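Local atomic coordinates of RNA-directed RNA polymerase (Infectious pancreatic necrosis virus, PDB entry 3ZED), a protein that probably copies and transcribes the viral RNA genome as an RNA-dependent RNA polymerase, found both free and covalently attached to that RNA. Residues D282-A285 with G286-T290; F270-D273 with L274-A278. All blocks are in the same frame, centred on the assembly; numbering follows the deposited sequence.

Contact 1: residues D282-A285 with G286-T290; sequences DPEA and GVKKT
The carbonyl of Asp282 accepts the amide of Gly286, O to N 3.0 Å, and this bond opens the first turn of helix 283-293, an alpha-helical start with Asp282 as its N-cap. The cap itself is made by the same residue's carboxylate: Ala285 N donates to Asp282 OD1 at 3.2 Å. That bond is almost straight, 175° at the hydrogen, yet the amide meets the oxygen from well above the carboxylate plane. An acidic cap at a helix N-terminus probably also gains from the helix dipole. Pro283 suits the first helical position, where its missing N-H costs no helical bond, and its carbonyl receives Val287 N at 2.8 Å.

The tight side is the one bearing Pro283, Val287 and Thr290, all buried. Val287 keeps CG1 anti to its backbone N (chi1 164°), which turns CG2 back along the helix to lie 3.2 Å from Pro283 O. Outside the segments Val287 packs on Leu274, Val737 and Leu740, while Pro283 touches Arg741 of helix 740-752.

On the looser side Ala285 and Lys289 are exposed, and Lys289 reaches forward to a salt bridge with Asp293. Glu284 and Lys288, one turn apart, meet through their chains alone, Glu284 CG lying 4.4 Å from Lys288 CE. Their charged ends diverge, with Glu284 OE2 and Lys288 NZ 6.3 Å apart; Glu284 instead forms a salt bridge with Arg736, and Lys288 NZ makes weak contacts with Glu784 and Glu787. Back on the buried side, at the C-terminal end of 286-290, Gly286 O is gripped twice by Thr290, whose N and OG1 (3.2 Å from that oxygen) approach from opposite faces of the carbonyl plane.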
# COMPACT_ATOMS: atom_id res chain seq x y z
N ASP B 282 -35.97 -11.64 6.27
CA ASP B 282 -35.40 -10.85 7.36
C ASP B 282 -33.92 -10.52 7.02
O ASP B 282 -33.02 -11.22 7.50
CB ASP B 282 -35.55 -11.59 8.71
CG ASP B 282 -35.24 -10.78 9.97
OD1 ASP B 282 -34.60 -9.69 9.85
OD2 ASP B 282 -35.61 -11.24 11.08
N PRO B 283 -33.64 -9.50 6.16
CA PRO B 283 -32.24 -9.18 5.81
C PRO B 283 -31.38 -8.81 7.02
O PRO B 283 -30.18 -9.14 7.02
CB PRO B 283 -32.36 -8.01 4.83
CG PRO B 283 -33.76 -8.06 4.33
CD PRO B 283 -34.57 -8.57 5.48
N GLU B 284 -31.95 -8.17 8.06
CA GLU B 284 -31.17 -7.80 9.24
C GLU B 284 -30.62 -9.04 9.98
O GLU B 284 -29.40 -9.12 10.19
CB GLU B 284 -31.95 -6.91 10.20
CG GLU B 284 -31.04 -6.17 11.17
CD GLU B 284 -31.54 -4.80 11.58
OE1 GLU B 284 -31.33 -3.83 10.82
OE2 GLU B 284 -32.14 -4.71 12.67
N ALA B 285 -31.48 -10.01 10.34
CA ALA B 285 -31.06 -11.23 11.03
C ALA B 285 -30.15 -12.08 10.14
O ALA B 285 -29.17 -12.64 10.63
CB ALA B 285 -32.26 -12.04 11.47
N GLY B 286 -30.48 -12.15 8.85
CA GLY B 286 -29.76 -12.92 7.85
C GLY B 286 -28.36 -12.42 7.60
O GLY B 286 -27.41 -13.21 7.65
N VAL B 287 -28.21 -11.11 7.32
CA VAL B 287 -26.91 -10.47 7.04
C VAL B 287 -26.03 -10.54 8.30
O VAL B 287 -24.86 -10.92 8.20
CB VAL B 287 -27.08 -9.02 6.50
CG1 VAL B 287 -25.79 -8.21 6.58
CG2 VAL B 287 -27.61 -9.04 5.07
N LYS B 288 -26.62 -10.25 9.48
CA LYS B 288 -25.91 -10.29 10.77
C LYS B 288 -25.39 -11.70 11.10
O LYS B 288 -24.27 -11.82 11.61
CB LYS B 288 -26.79 -9.75 11.90
CG LYS B 288 -26.71 -8.24 12.04
CD LYS B 288 -27.45 -7.73 13.26
CE LYS B 288 -27.29 -6.24 13.48
NZ LYS B 288 -26.16 -5.93 14.40
N LYS B 289 -26.19 -12.76 10.77
CA LYS B 289 -25.83 -14.18 10.98
C LYS B 289 -24.62 -14.55 10.11
O LYS B 289 -23.67 -15.13 10.64
CB LYS B 289 -27.02 -15.12 10.68
CG LYS B 289 -26.78 -16.56 11.13
CD LYS B 289 -27.73 -17.55 10.48
CE LYS B 289 -27.03 -18.73 9.82
NZ LYS B 289 -26.34 -19.60 10.80
N THR B 290 -24.65 -14.20 8.80
CA THR B 290 -23.55 -14.45 7.86
C THR B 290 -22.26 -13.77 8.34
O THR B 290 -21.22 -14.42 8.38
CB THR B 290 -23.95 -13.97 6.45
OG1 THR B 290 -25.09 -14.71 6.02
CG2 THR B 290 -22.81 -14.10 5.42

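Contact 2: residues F270-D273 with L274-A278; sequences FIRD and LGRAA
Four backbone bonds tie Phe270, Ile271, Arg272 and Asp273 to Leu274, Gly275, Arg276 and Ala277 in turn; that from Arg276 N to Arg272 O measures 3.0 Å, and the others match it. A looser electrostatic pairing lies outside them. Asp273 OD1 stands 4.6 Å from Arg276 NH2, too far for a salt bridge and well out of the guanidinium plane, so the attraction probably rests on charge alone with no N-H aimed at the oxygen.

This is the C-terminal part of helix 260-278, an amphipathic alpha-helix with its arginines on one flank and an apolar flank turned to the protein. On the first of these flanks Arg276 turns to its neighbour one turn earlier. The two arginines run side by side in the same direction, and the chain of Arg276, bent at chi2 (125°) and chi3, brings CD within 3.3 Å of Arg272 O. Arg272 CG sits 3.6 Å above the plane of the Arg276 guanidinium, over one face and toward its rim, and Arg272 CD approaches Arg276 NH1 at 3.7 Å. The planes of the two guanidinium groups are 62° apart, so they do not stack on each other, and Arg272 NE remains 4.9 Å from Arg276 NH1.

On the apolar flank Leu274 CD2 comes obliquely to Phe270 CE2 at 4.3 Å. The Phe270 ring also meets Phe294 edge-to-face and packs on Met451 and Leu331, while Ile271 packs on Trp440 and Phe443 of helix 438-452 and on Leu331.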
# COMPACT_ATOMS: atom_id res chain seq x y z
N PHE B 270 -19.05 -16.75 1.37
CA PHE B 270 -19.32 -15.49 2.04
C PHE B 270 -20.15 -14.54 1.16
O PHE B 270 -21.16 -14.04 1.64
CB PHE B 270 -18.03 -14.79 2.51
CG PHE B 270 -18.28 -13.51 3.26
CD1 PHE B 270 -18.91 -13.52 4.50
CD2 PHE B 270 -17.91 -12.28 2.72
CE1 PHE B 270 -19.15 -12.33 5.20
CE2 PHE B 270 -18.15 -11.08 3.42
CZ PHE B 270 -18.76 -11.12 4.65
N ILE B 271 -19.73 -14.30 -0.10
CA ILE B 271 -20.41 -13.38 -1.02
C ILE B 271 -21.82 -13.94 -1.40
O ILE B 271 -22.77 -13.15 -1.49
CB ILE B 271 -19.53 -13.00 -2.27
CG1 ILE B 271 -20.09 -11.77 -3.04
CG2 ILE B 271 -19.26 -14.17 -3.22
CD1 ILE B 271 -19.97 -10.44 -2.31
N ARG B 272 -21.96 -15.28 -1.56
CA ARG B 272 -23.22 -15.95 -1.90
C ARG B 272 -24.21 -15.88 -0.73
O ARG B 272 -25.38 -15.55 -0.94
CB ARG B 272 -22.97 -17.40 -2.32
CG ARG B 272 -24.21 -18.31 -2.42
CD ARG B 272 -23.94 -19.62 -3.16
NE ARG B 272 -22.69 -20.25 -2.71
CZ ARG B 272 -21.64 -20.45 -3.49
NH1 ARG B 272 -21.67 -20.10 -4.77
NH2 ARG B 272 -20.54 -21.02 -3.00
N ASP B 273 -23.73 -16.17 0.50
CA ASP B 273 -24.55 -16.14 1.72
C ASP B 273 -24.98 -14.73 2.05
O ASP B 273 -26.09 -14.56 2.54
CB ASP B 273 -23.82 -16.76 2.92
CG ASP B 273 -23.82 -18.27 3.00
OD1 ASP B 273 -24.24 -18.93 2.02
OD2 ASP B 273 -23.39 -18.81 4.05
N LEU B 274 -24.12 -13.74 1.78
CA LEU B 274 -24.42 -12.33 2.00
C LEU B 274 -25.53 -11.87 1.02
O LEU B 274 -26.52 -11.29 1.45
CB LEU B 274 -23.15 -11.49 1.85
CG LEU B 274 -23.18 -10.00 2.22
CD1 LEU B 274 -23.58 -9.78 3.69
CD2 LEU B 274 -21.83 -9.35 1.94
N GLY B 275 -25.36 -12.19 -0.26
CA GLY B 275 -26.31 -11.83 -1.30
C GLY B 275 -27.69 -12.41 -1.09
O GLY B 275 -28.69 -11.71 -1.31
N ARG B 276 -27.75 -13.67 -0.62
CA ARG B 276 -29.00 -14.37 -0.34
C ARG B 276 -29.68 -13.78 0.89
O ARG B 276 -30.88 -13.49 0.83
CB ARG B 276 -28.76 -15.87 -0.14
CG ARG B 276 -29.07 -16.70 -1.36
CD ARG B 276 -27.90 -17.55 -1.79
NE ARG B 276 -27.72 -18.73 -0.94
CZ ARG B 276 -27.55 -19.97 -1.40
NH1 ARG B 276 -27.57 -20.21 -2.71
NH2 ARG B 276 -27.39 -20.98 -0.56
N ALA B 277 -28.91 -13.58 1.98
CA ALA B 277 -29.39 -13.03 3.25
C ALA B 277 -29.99 -11.63 3.08
O ALA B 277 -31.01 -11.34 3.70
CB ALA B 277 -28.26 -12.99 4.26
N ALA B 278 -29.38 -10.78 2.22
CA ALA B 278 -29.82 -9.41 1.94
C ALA B 278 -31.17 -9.37 1.20
O ALA B 278 -31.89 -8.37 1.30
CB ALA B 278 -28.75 -8.67 1.14

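How the contacts relate
Contact 2 comes first along the chain, at the C-terminal part of helix 260-278; contact 1 follows after a short connection, at the start of helix 283-293. Their centres lie 9 Å apart, and the two consecutive helices, running in opposed directions, pack as a helical hairpin, both in the palm part of the polymerase and far from the chain's centre. The small side chain of Ala277 probably helps the helices come close: its CB is 3.4 Å from Gly286 C. Beside it, Pro283 CG approaches Ala278 O at 3.6 Å. The pair therefore reads as one peripheral unit, joined to helix 438-452 through contact 2 and to helix 740-752 through contact 1.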